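Local coordinates for protein ricin B lectin (Clostridium thermocellum, PDB 3VSF) that acts as an exo-beta-1,3-galactanase, probably hydrolysing galactan chains with a family 43 glycoside hydrolase domain that is joined to a galactose-binding beta-trefoil module, at residues A[324-329]-A[336-341]; A[384-389]-A[431-436]; A[398-403]-A[412-417]; A[420-425]-A[435-440]; A[424-429]-A[461-466]. One frame throughout, in Å; residues are numbered along the deposited sequence.

Interaction 1 (A[324-329]-A[336-341]); sequences VWLPLN and LELPYY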
# COMPACT_ATOMS: atom_id res chain seq x y z
N VAL A 324 4.03 -5.77 -3.92
CA VAL A 324 4.28 -4.34 -3.75
C VAL A 324 4.03 -3.92 -2.31
O VAL A 324 2.88 -3.88 -1.86
CB VAL A 324 3.38 -3.50 -4.68
CG1 VAL A 324 3.48 -2.03 -4.33
CG2 VAL A 324 3.75 -3.74 -6.14
N TRP A 325 5.10 -3.62 -1.59
CA TRP A 325 4.99 -3.18 -0.20
C TRP A 325 5.32 -1.70 -0.07
O TRP A 325 6.34 -1.23 -0.56
CB TRP A 325 5.89 -4.01 0.71
CG TRP A 325 5.42 -5.42 0.90
CD1 TRP A 325 4.40 -6.04 0.24
CD2 TRP A 325 5.95 -6.38 1.82
NE1 TRP A 325 4.26 -7.33 0.68
CE2 TRP A 325 5.20 -7.57 1.65
CE3 TRP A 325 6.98 -6.36 2.76
CZ2 TRP A 325 5.45 -8.72 2.40
CZ3 TRP A 325 7.23 -7.50 3.50
CH2 TRP A 325 6.47 -8.67 3.31
N LEU A 326 4.44 -0.96 0.61
CA LEU A 326 4.61 0.47 0.80
C LEU A 326 4.18 0.86 2.20
O LEU A 326 3.37 0.17 2.82
CB LEU A 326 3.79 1.25 -0.23
CG LEU A 326 4.05 0.92 -1.70
CD1 LEU A 326 2.99 1.57 -2.58
CD2 LEU A 326 5.44 1.37 -2.12
N PRO A 327 4.71 1.97 2.72
CA PRO A 327 4.29 2.47 4.03
C PRO A 327 2.97 3.23 3.94
O PRO A 327 2.78 4.01 3.01
CB PRO A 327 5.42 3.43 4.41
CG PRO A 327 5.92 3.93 3.10
CD PRO A 327 5.81 2.77 2.15
N LEU A 328 2.07 2.97 4.88
CA LEU A 328 0.81 3.70 4.94
C LEU A 328 0.93 4.83 5.96
O LEU A 328 0.94 4.59 7.17
CB LEU A 328 -0.34 2.77 5.32
CG LEU A 328 -1.73 3.41 5.42
CD1 LEU A 328 -2.15 3.98 4.08
CD2 LEU A 328 -2.75 2.40 5.92
N ASN A 329 1.01 6.06 5.47
CA ASN A 329 1.23 7.22 6.33
C ASN A 329 -0.07 7.93 6.72
O ASN A 329 -1.00 8.03 5.92
CB ASN A 329 2.19 8.20 5.67
CG ASN A 329 3.55 7.58 5.38
OD1 ASN A 329 4.06 6.78 6.17
ND2 ASN A 329 4.15 7.95 4.25
N LEU A 336 -5.19 10.06 5.00
CA LEU A 336 -4.19 9.01 4.81
C LEU A 336 -3.41 9.20 3.52
O LEU A 336 -3.90 9.80 2.56
CB LEU A 336 -4.85 7.62 4.83
CG LEU A 336 -5.21 7.02 6.19
CD1 LEU A 336 -6.17 7.91 6.96
CD2 LEU A 336 -5.78 5.62 6.02
N GLU A 337 -2.18 8.68 3.50
CA GLU A 337 -1.30 8.81 2.35
C GLU A 337 -0.63 7.48 2.03
O GLU A 337 -0.18 6.77 2.93
CB GLU A 337 -0.23 9.87 2.63
CG GLU A 337 1.03 9.73 1.79
CD GLU A 337 2.15 10.65 2.26
OE1 GLU A 337 3.33 10.32 2.02
OE2 GLU A 337 1.85 11.70 2.86
N LEU A 338 -0.58 7.14 0.75
CA LEU A 338 0.06 5.91 0.31
C LEU A 338 1.01 6.19 -0.85
O LEU A 338 0.62 6.13 -2.01
CB LEU A 338 -1.00 4.87 -0.09
CG LEU A 338 -0.56 3.41 -0.23
CD1 LEU A 338 0.04 3.13 -1.60
CD2 LEU A 338 0.42 3.03 0.88
N PRO A 339 2.27 6.52 -0.53
CA PRO A 339 3.28 6.88 -1.52
C PRO A 339 3.90 5.66 -2.17
O PRO A 339 3.91 4.58 -1.57
CB PRO A 339 4.33 7.60 -0.68
CG PRO A 339 4.25 6.93 0.65
CD PRO A 339 2.79 6.59 0.85
N TYR A 340 4.41 5.82 -3.39
CA TYR A 340 5.10 4.73 -4.07
C TYR A 340 6.60 4.96 -4.12
O TYR A 340 7.08 5.92 -4.72
CB TYR A 340 4.57 4.54 -5.49
CG TYR A 340 5.37 3.55 -6.30
CD1 TYR A 340 5.15 2.18 -6.18
CD2 TYR A 340 6.35 3.97 -7.18
CE1 TYR A 340 5.89 1.27 -6.91
CE2 TYR A 340 7.10 3.07 -7.92
CZ TYR A 340 6.86 1.72 -7.78
OH TYR A 340 7.59 0.81 -8.51
N TYR A 341 7.35 4.06 -3.48
CA TYR A 341 8.80 4.08 -3.54
C TYR A 341 9.27 2.84 -4.29
O TYR A 341 8.91 1.72 -3.93
CB TYR A 341 9.39 4.10 -2.14
CG TYR A 341 8.90 5.23 -1.26
CD1 TYR A 341 8.68 6.50 -1.79
CD2 TYR A 341 8.63 5.02 0.08
CE1 TYR A 341 8.23 7.53 -0.99
CE2 TYR A 341 8.17 6.05 0.89
CZ TYR A 341 7.97 7.30 0.35
OH TYR A 341 7.51 8.32 1.14
O HOH W 1 7.32 7.75 4.02
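N329 and E337 form an antiparallel hydrogen-bonded pair: N329 N reaches E337 O at 2.9 Å, and E337 N returns to N329 O at 2.8 Å. The pair closes a beta hairpin in which strand 322-330 is followed by the short outer strand 336-337, at the edge of a four-stranded sheet. This sheet is the last of five in the catalytic domain, which fits the five-bladed beta-propeller of family 43. On the same face of the sheet the side chains of N329 and E337 also meet, through a weak bond from N329 ND2 to E337 OE1 at 3.4 Å. The amide and carboxylate planes stand 86° apart. The other carboxylate oxygen, OE2, makes a salt bridge to R419 of the trefoil module, so one glutamate ties blade to lectin domain. A water bridges N329 ND2 and the Y341 hydroxyl, lying 2.9 Å from Y341 OH at the edge of its ring.

Beyond E337 the ladder gives way to packing, and P327 and P339, which have no N-H to offer, face one another CG to CG. L338 carries its CG anti to the backbone N (chi1 -164°), which turns CD1 onto L326 CD1 at 3.5 Å, the two side chains crossing at about a right angle. L326 CD2 reaches past P339 toward Y340, whose backbone bonds to S439 in the trefoil. Farther along the strand, L328 CD1 lies by the E337 carbonyl. The P327 and Y341 side chains cross at about a right angle, with P327 CG 3.8 Å from Y341 CE2.

Interaction 2 (A[384-389]-A[431-436]); sequences AAQIVQ and GGVLIQ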
# COMPACT_ATOMS: atom_id res chain seq x y z
N ALA A 384 1.73 19.01 0.10
CA ALA A 384 1.28 20.05 -0.82
C ALA A 384 1.76 21.45 -0.41
O ALA A 384 1.21 22.45 -0.86
CB ALA A 384 -0.24 20.02 -0.97
N ALA A 385 2.78 21.50 0.44
CA ALA A 385 3.34 22.77 0.87
C ALA A 385 3.97 23.51 -0.31
O ALA A 385 4.62 22.90 -1.16
CB ALA A 385 4.37 22.55 1.97
N GLN A 386 3.77 24.82 -0.36
CA GLN A 386 4.27 25.64 -1.45
C GLN A 386 5.79 25.69 -1.49
O GLN A 386 6.44 25.82 -0.45
CB GLN A 386 3.70 27.06 -1.35
CG GLN A 386 4.29 28.04 -2.36
CD GLN A 386 3.82 27.77 -3.78
OE1 GLN A 386 2.62 27.65 -4.03
NE2 GLN A 386 4.77 27.66 -4.70
N ILE A 387 6.36 25.59 -2.68
CA ILE A 387 7.80 25.68 -2.86
C ILE A 387 8.21 27.12 -3.15
O ILE A 387 7.67 27.76 -4.06
CB ILE A 387 8.29 24.78 -4.02
CG1 ILE A 387 8.00 23.31 -3.71
CG2 ILE A 387 9.78 24.98 -4.25
CD1 ILE A 387 8.68 22.80 -2.46
N VAL A 388 9.15 27.63 -2.36
CA VAL A 388 9.61 29.01 -2.51
C VAL A 388 11.13 29.08 -2.53
O VAL A 388 11.81 28.14 -2.13
CB VAL A 388 9.08 29.90 -1.38
CG1 VAL A 388 7.56 29.92 -1.37
CG2 VAL A 388 9.62 29.42 -0.04
N GLN A 389 11.66 30.21 -2.98
CA GLN A 389 13.09 30.46 -2.92
C GLN A 389 13.41 31.18 -1.62
O GLN A 389 12.62 32.00 -1.14
CB GLN A 389 13.56 31.30 -4.11
CG GLN A 389 13.11 32.75 -4.06
CD GLN A 389 13.80 33.61 -5.10
OE1 GLN A 389 14.55 33.11 -5.94
NE2 GLN A 389 13.55 34.92 -5.05
N GLY A 431 2.96 29.47 -15.16
CA GLY A 431 2.58 29.98 -13.86
C GLY A 431 2.09 28.89 -12.93
O GLY A 431 1.69 29.16 -11.80
N GLY A 432 2.12 27.65 -13.42
CA GLY A 432 1.71 26.51 -12.62
C GLY A 432 2.59 26.34 -11.39
O GLY A 432 3.78 26.07 -11.50
N VAL A 433 1.99 26.50 -10.22
CA VAL A 433 2.72 26.45 -8.96
C VAL A 433 3.37 25.10 -8.70
O VAL A 433 2.80 24.05 -9.01
CB VAL A 433 1.80 26.82 -7.77
CG1 VAL A 433 2.07 25.92 -6.58
CG2 VAL A 433 1.96 28.29 -7.41
N LEU A 434 4.57 25.13 -8.13
CA LEU A 434 5.26 23.92 -7.71
C LEU A 434 5.11 23.70 -6.20
O LEU A 434 5.16 24.65 -5.42
CB LEU A 434 6.75 23.98 -8.07
CG LEU A 434 7.17 23.32 -9.39
CD1 LEU A 434 6.30 23.80 -10.54
CD2 LEU A 434 8.64 23.58 -9.67
N ILE A 435 4.91 22.45 -5.81
CA ILE A 435 4.75 22.10 -4.40
C ILE A 435 5.56 20.86 -4.06
O ILE A 435 6.15 20.24 -4.94
CB ILE A 435 3.27 21.82 -4.07
CG1 ILE A 435 2.77 20.61 -4.86
CG2 ILE A 435 2.41 23.04 -4.34
CD1 ILE A 435 1.32 20.26 -4.61
N GLN A 436 5.59 20.52 -2.78
CA GLN A 436 6.14 19.23 -2.37
C GLN A 436 4.97 18.29 -2.10
O GLN A 436 4.05 18.63 -1.35
CB GLN A 436 7.02 19.37 -1.12
CG GLN A 436 6.28 19.80 0.13
CD GLN A 436 7.14 19.69 1.38
OE1 GLN A 436 8.32 19.32 1.30
NE2 GLN A 436 6.56 19.99 2.53
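Two strands from different hairpins of the beta-trefoil, 385-390 and 432-437, pair here for a few residues only; parts 385-389 and 432-436 of these strands cross at 108°. They belong to the hairpin triplet that caps the six-stranded barrel; the third hairpin supplies I480 and I481, which pack against V433, Q386 and I387. Q386 and I435 are an antiparallel non-hydrogen-bonded pair whose side chains diverge as the strands splay. Backbone bonds lie to both sides of it: Q436 N to A385 O at 3.0 Å, I387 N to L434 O at 3.1 Å, and, at the outer end, A384 N to Q436 O at 2.8 Å.

With CG1 beside the backbone N (chi1 -62°), I387 lays CG1 against the I435 backbone, and CD1 comes to 4.0 Å from Q436 CB. On the other side I435 directs CD1 to A384 CB, also at 4.0 Å. Q436 runs extended past the A385 methyl, and its NE2 is held by the carbonyls of D382 and S380. The amide of Q386, swung back by a bend at chi2, lies against the V433 methyls; its NE2 donates to its neighbour's carbonyl, I387 O, at 3.0 Å with an N-H...O angle of 173°.

Interaction 3 (A[398-403]-A[412-417]); sequences QQWYLV and IVNVKS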
# COMPACT_ATOMS: atom_id res chain seq x y z
N GLN A 398 16.17 23.14 2.70
CA GLN A 398 16.85 23.58 1.49
C GLN A 398 17.79 22.52 0.93
O GLN A 398 18.61 22.80 0.06
CB GLN A 398 17.61 24.88 1.76
CG GLN A 398 16.74 26.02 2.23
CD GLN A 398 17.53 27.29 2.51
OE1 GLN A 398 18.75 27.25 2.61
NE2 GLN A 398 16.83 28.41 2.63
N GLN A 399 17.66 21.29 1.44
CA GLN A 399 18.50 20.19 0.98
C GLN A 399 17.65 19.16 0.23
O GLN A 399 16.54 18.84 0.65
CB GLN A 399 19.22 19.54 2.16
CG GLN A 399 19.94 20.54 3.05
CD GLN A 399 20.70 19.88 4.18
OE1 GLN A 399 21.20 18.76 4.05
NE2 GLN A 399 20.78 20.56 5.32
N TRP A 400 18.18 18.66 -0.88
CA TRP A 400 17.40 17.79 -1.76
C TRP A 400 18.19 16.58 -2.26
O TRP A 400 19.35 16.69 -2.63
CB TRP A 400 16.88 18.59 -2.95
CG TRP A 400 16.09 19.81 -2.56
CD1 TRP A 400 16.59 21.02 -2.18
CD2 TRP A 400 14.67 19.93 -2.52
NE1 TRP A 400 15.57 21.89 -1.90
CE2 TRP A 400 14.37 21.25 -2.10
CE3 TRP A 400 13.61 19.06 -2.80
CZ2 TRP A 400 13.07 21.71 -1.95
CZ3 TRP A 400 12.31 19.53 -2.65
CH2 TRP A 400 12.05 20.84 -2.23
N TYR A 401 17.53 15.42 -2.26
CA TYR A 401 18.11 14.21 -2.85
C TYR A 401 17.78 14.16 -4.33
O TYR A 401 16.86 14.83 -4.80
CB TYR A 401 17.55 12.96 -2.18
CG TYR A 401 17.86 12.82 -0.71
CD1 TYR A 401 19.16 12.56 -0.27
CD2 TYR A 401 16.86 12.93 0.25
CE1 TYR A 401 19.44 12.43 1.07
CE2 TYR A 401 17.14 12.80 1.59
CZ TYR A 401 18.43 12.55 2.00
OH TYR A 401 18.71 12.42 3.34
N LEU A 402 18.53 13.36 -5.08
CA LEU A 402 18.25 13.14 -6.49
C LEU A 402 18.17 11.65 -6.81
O LEU A 402 19.19 10.96 -6.86
CB LEU A 402 19.30 13.82 -7.37
CG LEU A 402 19.34 15.35 -7.34
CD1 LEU A 402 20.42 15.87 -8.27
CD2 LEU A 402 17.98 15.94 -7.70
N VAL A 403 16.95 11.16 -7.03
CA VAL A 403 16.73 9.74 -7.28
C VAL A 403 16.42 9.46 -8.75
O VAL A 403 15.36 9.82 -9.26
CB VAL A 403 15.56 9.20 -6.43
CG1 VAL A 403 15.36 7.72 -6.69
CG2 VAL A 403 15.83 9.46 -4.95
N ILE A 412 13.36 14.89 -7.46
CA ILE A 412 13.92 15.85 -6.53
C ILE A 412 13.18 15.75 -5.20
O ILE A 412 12.06 16.25 -5.06
CB ILE A 412 13.83 17.29 -7.07
CG1 ILE A 412 14.48 17.37 -8.45
CG2 ILE A 412 14.49 18.26 -6.11
CD1 ILE A 412 14.46 18.76 -9.05
N VAL A 413 13.81 15.11 -4.22
CA VAL A 413 13.16 14.84 -2.94
C VAL A 413 13.71 15.71 -1.83
O VAL A 413 14.92 15.84 -1.67
CB VAL A 413 13.32 13.36 -2.54
CG1 VAL A 413 12.49 13.05 -1.30
CG2 VAL A 413 12.93 12.44 -3.69
N ASN A 414 12.81 16.32 -1.05
CA ASN A 414 13.21 17.13 0.08
C ASN A 414 13.79 16.26 1.19
O ASN A 414 13.39 15.11 1.34
CB ASN A 414 12.01 17.93 0.61
CG ASN A 414 12.42 19.06 1.54
OD1 ASN A 414 12.39 18.91 2.76
ND2 ASN A 414 12.80 20.19 0.96
N VAL A 415 14.74 16.80 1.94
CA VAL A 415 15.38 16.03 3.01
C VAL A 415 14.57 16.07 4.30
O VAL A 415 14.28 15.03 4.89
CB VAL A 415 16.82 16.52 3.28
CG1 VAL A 415 17.37 15.86 4.53
CG2 VAL A 415 17.71 16.23 2.08
N LYS A 416 14.21 17.28 4.73
CA LYS A 416 13.42 17.44 5.95
C LYS A 416 12.11 16.67 5.86
O LYS A 416 11.61 16.14 6.86
CB LYS A 416 13.16 18.92 6.23
CG LYS A 416 12.42 19.17 7.53
CD LYS A 416 12.23 20.66 7.79
CE LYS A 416 11.46 20.89 9.08
NZ LYS A 416 11.31 22.34 9.38
N SER A 417 11.55 16.61 4.66
CA SER A 417 10.34 15.83 4.40
C SER A 417 10.55 14.98 3.15
O SER A 417 10.99 15.49 2.12
CB SER A 417 9.13 16.75 4.22
OG SER A 417 9.30 17.60 3.10
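V415, W400 and Y401 bury the most surface here; V415 and Y401 meet each other, and W400 meets N414 and I412. V415 comes in over the Y401 ring: its CG2 sits 3.8 Å from the ring centroid, a CH-pi contact displaced toward the rim on the CE2 side. The same methyl packs against Q399 CB, and V415 N bonds to Q399 O at 3.0 Å, so backbone and side chain hold the same corner. Its CG1 lies anti to the backbone N (chi1 171°), which directs CG2 at the ring and CG1 toward the tyrosine hydroxyl.

W400 points to the other face of the sheet, where N414 and I412 receive it. N414 CB stands over the six-membered ring, 4.1 Å from its centroid. N414 ND2 lies above the same ring with the amide plane 85° from it; that nitrogen donates to S397 O. I412 CG2 touches W400 CE3 at 3.5 Å. The indole NE1 is bonded to L374 O, and I387 also touches the indole; the ring thus extends from the barrel toward the hairpin cap of the beta-trefoil.

The two strands, 400-404 and 409-414, are a hairpin of that barrel. Y401 N to V413 O (2.7 Å) and V413 N to Y401 O (3.1 Å) make its central hydrogen-bonded pair. Just past it, N414 OD1 accepts from S417 N on a lone pair in the carbonyl plane, an Asx motif that turns the chain away.

Interaction 4 (A[420-425]-A[435-440]); sequences ALDVKD and IQYTSN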
# COMPACT_ATOMS: atom_id res chain seq x y z
N ALA A 420 8.30 14.79 -2.64
CA ALA A 420 8.99 15.09 -3.89
C ALA A 420 8.51 16.40 -4.51
O ALA A 420 7.39 16.84 -4.28
CB ALA A 420 8.81 13.94 -4.87
N LEU A 421 9.39 17.02 -5.29
CA LEU A 421 9.04 18.24 -6.01
C LEU A 421 7.95 17.91 -7.02
O LEU A 421 8.15 17.07 -7.90
CB LEU A 421 10.27 18.82 -6.72
CG LEU A 421 10.13 20.23 -7.29
CD1 LEU A 421 9.81 21.23 -6.19
CD2 LEU A 421 11.40 20.63 -8.03
N ASP A 422 6.81 18.57 -6.89
CA ASP A 422 5.64 18.21 -7.68
C ASP A 422 4.98 19.42 -8.33
O ASP A 422 4.85 20.47 -7.70
CB ASP A 422 4.62 17.48 -6.79
CG ASP A 422 3.38 17.06 -7.54
OD1 ASP A 422 2.45 17.89 -7.67
OD2 ASP A 422 3.32 15.90 -7.98
N VAL A 423 4.57 19.27 -9.58
CA VAL A 423 3.80 20.30 -10.26
C VAL A 423 2.32 20.13 -9.92
O VAL A 423 1.66 19.22 -10.42
CB VAL A 423 3.99 20.24 -11.79
CG1 VAL A 423 3.23 21.38 -12.46
CG2 VAL A 423 5.46 20.30 -12.14
N LYS A 424 1.81 21.02 -9.08
CA LYS A 424 0.45 20.93 -8.56
C LYS A 424 -0.59 20.55 -9.62
O LYS A 424 -0.65 21.17 -10.69
CB LYS A 424 0.06 22.25 -7.89
CG LYS A 424 -1.33 22.25 -7.26
CD LYS A 424 -1.62 23.60 -6.61
CE LYS A 424 -3.04 23.67 -6.07
NZ LYS A 424 -3.28 22.67 -4.99
N ASP A 425 -1.38 19.54 -9.31
CA ASP A 425 -2.49 19.11 -10.17
C ASP A 425 -2.05 18.79 -11.60
O ASP A 425 -2.84 18.93 -12.54
CB ASP A 425 -3.60 20.16 -10.18
CG ASP A 425 -4.16 20.43 -8.80
OD1 ASP A 425 -4.17 19.49 -7.97
OD2 ASP A 425 -4.59 21.57 -8.54
N ILE A 435 4.91 22.45 -5.81
CA ILE A 435 4.75 22.10 -4.40
C ILE A 435 5.56 20.86 -4.06
O ILE A 435 6.15 20.24 -4.94
CB ILE A 435 3.27 21.82 -4.07
CG1 ILE A 435 2.77 20.61 -4.86
CG2 ILE A 435 2.41 23.04 -4.34
CD1 ILE A 435 1.32 20.26 -4.61
N GLN A 436 5.59 20.52 -2.78
CA GLN A 436 6.14 19.23 -2.37
C GLN A 436 4.97 18.29 -2.10
O GLN A 436 4.05 18.63 -1.35
CB GLN A 436 7.02 19.37 -1.12
CG GLN A 436 6.28 19.80 0.13
CD GLN A 436 7.14 19.69 1.38
OE1 GLN A 436 8.32 19.32 1.30
NE2 GLN A 436 6.56 19.99 2.53
N TYR A 437 4.99 17.12 -2.71
CA TYR A 437 3.88 16.19 -2.60
C TYR A 437 4.36 14.76 -2.42
O TYR A 437 5.51 14.44 -2.71
CB TYR A 437 2.98 16.29 -3.84
CG TYR A 437 1.57 15.79 -3.64
CD1 TYR A 437 0.65 16.54 -2.92
CD2 TYR A 437 1.16 14.57 -4.17
CE1 TYR A 437 -0.64 16.09 -2.73
CE2 TYR A 437 -0.13 14.12 -3.99
CZ TYR A 437 -1.03 14.88 -3.27
OH TYR A 437 -2.32 14.43 -3.08
N THR A 438 3.47 13.90 -1.92
CA THR A 438 3.78 12.49 -1.73
C THR A 438 4.18 11.87 -3.06
O THR A 438 3.58 12.16 -4.09
CB THR A 438 2.57 11.73 -1.17
OG1 THR A 438 1.72 11.33 -2.24
CG2 THR A 438 1.79 12.62 -0.21
N SER A 439 5.21 11.03 -3.04
CA SER A 439 5.66 10.37 -4.26
C SER A 439 4.57 9.45 -4.80
O SER A 439 4.00 8.65 -4.06
CB SER A 439 6.94 9.57 -4.00
OG SER A 439 7.42 8.98 -5.19
N ASN A 440 4.27 9.58 -6.09
CA ASN A 440 3.21 8.79 -6.71
C ASN A 440 3.53 8.37 -8.14
O ASN A 440 2.63 8.04 -8.91
CB ASN A 440 1.88 9.53 -6.66
CG ASN A 440 1.94 10.88 -7.34
OD1 ASN A 440 2.69 11.08 -8.29
ND2 ASN A 440 1.14 11.82 -6.85
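D422 and Y437 both send CG anti to the backbone N (chi1 -179° and -158°), which lets the two side chains leave the sheet side by side on one face, D422 CB 3.6 Å from Y437 CB. Carboxylate and phenol planes are turned 41° apart. I435 is the other neighbour of D422 on this face: its CG1 occupies the crowded position between backbone N and carbonyl carbon (chi1 62°), sending CD1 past D422 OD1 to K424 CB at 4.0 Å. D422 thus has an aliphatic and an aromatic neighbour from the facing strand, and its OD2 takes a hydrogen bond from Q445 NE2, which helps to fix the rotation.

Four backbone bonds hold the hairpin. A420 and Y437 exchange N-H and C=O in both directions, Y437 N to A420 O at 2.9 Å. D422 and I435 do the same, with I435 N to D422 O at 2.7 Å and an N-H...O angle of 179°.

D422, D425 and N440 bind beta-D-galactose, together with N444. A glycerol, probably from the crystallisation liquor, lies near D422 and bonds to D425 N; the hairpin thus supplies three of the four galactose-binding residues of this ricin-type trefoil. Strand 409-414 pairs its I412 with L421, on the opposite face L421 packs against I387 of strand 385-390, and just past strand 432-437, S439 is hydrogen-bonded to Y340 of the catalytic domain.

Interaction 5 (A[424-429]-A[461-466]); sequences KDESKE and SRHCGK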
# COMPACT_ATOMS: atom_id res chain seq x y z
N LYS A 424 1.81 21.02 -9.08
CA LYS A 424 0.45 20.93 -8.56
C LYS A 424 -0.59 20.55 -9.62
O LYS A 424 -0.65 21.17 -10.69
CB LYS A 424 0.06 22.25 -7.89
CG LYS A 424 -1.33 22.25 -7.26
CD LYS A 424 -1.62 23.60 -6.61
CE LYS A 424 -3.04 23.67 -6.07
NZ LYS A 424 -3.28 22.67 -4.99
N ASP A 425 -1.38 19.54 -9.31
CA ASP A 425 -2.49 19.11 -10.17
C ASP A 425 -2.05 18.79 -11.60
O ASP A 425 -2.84 18.93 -12.54
CB ASP A 425 -3.60 20.16 -10.18
CG ASP A 425 -4.16 20.43 -8.80
OD1 ASP A 425 -4.17 19.49 -7.97
OD2 ASP A 425 -4.59 21.57 -8.54
N GLU A 426 -0.80 18.36 -11.76
CA GLU A 426 -0.27 18.00 -13.07
C GLU A 426 -0.53 19.09 -14.11
O GLU A 426 -0.87 18.79 -15.26
CB GLU A 426 -0.84 16.67 -13.55
CG GLU A 426 -0.38 15.47 -12.74
CD GLU A 426 -0.94 14.16 -13.27
OE1 GLU A 426 -2.17 14.07 -13.45
OE2 GLU A 426 -0.14 13.23 -13.51
N SER A 427 -0.37 20.34 -13.70
CA SER A 427 -0.61 21.48 -14.59
C SER A 427 0.32 21.45 -15.80
O SER A 427 1.44 20.95 -15.73
CB SER A 427 -0.44 22.79 -13.83
OG SER A 427 -0.66 23.91 -14.67
N LYS A 428 -0.16 22.00 -16.91
CA LYS A 428 0.63 22.10 -18.13
C LYS A 428 0.75 23.56 -18.56
O LYS A 428 1.21 23.85 -19.66
CB LYS A 428 -0.02 21.30 -19.26
CG LYS A 428 0.07 19.79 -19.11
CD LYS A 428 0.82 19.17 -20.28
CE LYS A 428 0.59 17.67 -20.37
NZ LYS A 428 1.35 17.06 -21.49
N GLU A 429 0.32 24.47 -17.69
CA GLU A 429 0.23 25.88 -18.04
C GLU A 429 1.36 26.70 -17.42
O GLU A 429 1.95 26.31 -16.41
CB GLU A 429 -1.12 26.45 -17.61
CG GLU A 429 -2.31 25.64 -18.10
CD GLU A 429 -2.41 25.60 -19.62
OE1 GLU A 429 -2.20 26.65 -20.26
OE2 GLU A 429 -2.69 24.51 -20.17
N SER A 461 10.24 19.78 -16.52
CA SER A 461 9.32 18.72 -16.12
C SER A 461 9.13 17.73 -17.26
O SER A 461 9.31 18.08 -18.43
CB SER A 461 7.98 19.31 -15.70
OG SER A 461 7.09 18.30 -15.25
N ARG A 462 8.78 16.50 -16.92
CA ARG A 462 8.60 15.45 -17.92
C ARG A 462 7.20 15.54 -18.53
O ARG A 462 6.98 15.09 -19.65
CB ARG A 462 8.81 14.08 -17.28
CG ARG A 462 8.86 12.92 -18.27
CD ARG A 462 9.19 11.62 -17.55
NE ARG A 462 9.46 10.53 -18.48
CZ ARG A 462 9.90 9.33 -18.11
NH1 ARG A 462 10.12 9.08 -16.83
NH2 ARG A 462 10.12 8.39 -19.02
N HIS A 463 6.28 16.13 -17.78
CA HIS A 463 4.89 16.22 -18.20
C HIS A 463 4.70 17.12 -19.41
O HIS A 463 4.09 16.72 -20.40
CB HIS A 463 4.03 16.71 -17.03
CG HIS A 463 2.59 16.30 -17.12
ND1 HIS A 463 1.57 17.19 -17.36
CD2 HIS A 463 2.00 15.08 -16.99
CE1 HIS A 463 0.42 16.55 -17.38
NE2 HIS A 463 0.65 15.27 -17.16
N CYS A 464 5.24 18.34 -19.34
CA CYS A 464 5.05 19.32 -20.40
C CYS A 464 6.37 19.88 -20.93
O CYS A 464 6.44 20.36 -22.06
CB CYS A 464 4.15 20.46 -19.92
SG CYS A 464 4.75 21.28 -18.43
N GLY A 465 7.41 19.83 -20.10
CA GLY A 465 8.72 20.28 -20.52
C GLY A 465 9.08 21.67 -20.04
O GLY A 465 10.17 22.17 -20.32
N LYS A 466 8.16 22.31 -19.33
CA LYS A 466 8.40 23.65 -18.81
C LYS A 466 9.39 23.61 -17.65
O LYS A 466 9.48 22.61 -16.93
CB LYS A 466 7.09 24.31 -18.38
CG LYS A 466 6.07 24.41 -19.50
CD LYS A 466 4.85 25.22 -19.09
CE LYS A 466 3.77 25.18 -20.16
NZ LYS A 466 4.30 25.59 -21.49
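K428 brings CE over one face of the H463 ring, near its ND1-CE1 edge, while E426 CB lies over the opposite face, so the imidazole is held between two charged residues through their carbons. The contact joins two surface loops of the beta-trefoil, one linking strands 420-423 and 432-437, the other leading from strand 456-461 into strand 467-470. Neither is regular structure. K428 crosses the ring at about a right angle to the histidine side chain, with K428 CE 3.2 Å from H463 CE1. On the opposite face, E426 CB lies 4.0 Å from H463 CE1.

The lysine is bent at chi2 (-120°), which carries its end past the ring so that NZ donates to the backbone carbonyl of the same residue, H463 O, at 3.0 Å. The ammonium approaches from above that carbonyl's plane, not on a lone pair. NZ itself lies over the rim of the ring, 4.1 Å from H463 ND1, close enough that the charge would probably disfavour protonation there, whereas E426 OE2, 4.3 Å from H463 NE2, would pull the other way.

On the 424-429 side S427 OG accepts from E429 N, an ST turn, and S427 O takes a bond from Q483 NE2. K466 packs its CE against the K428 carbonyl oxygen, and its NZ bonds to S485 OG. D425, at the start of the loop, binds beta-D-galactose, and E426 touches N444, another sugar-binding residue. C464 completes the contact with its CB 3.6 Å from K428 CD.

Interaction 1 lies in the last blade of the catalytic propeller; interactions 2 to 5 all belong to the beta-trefoil. Interaction 1 nevertheless touches interaction 4, centres 15 Å apart, through Y340 N and S439 O, close to galactose-binding N440. Along the chain interaction 1 comes first, and interaction 3 falls within the loop between the two segments of interaction 2. Interactions 2 and 4, whose centres are 8 Å apart, use opposite flanks of strand 432-437 and share I435 and Q436. Interaction 3 adjoins interaction 4 through I412 and L421, and interaction 2 through W400 and I387. Interaction 5 shares K424 and D425 with interaction 4, and galactose-binding D422, D425 and N440 lie in these two.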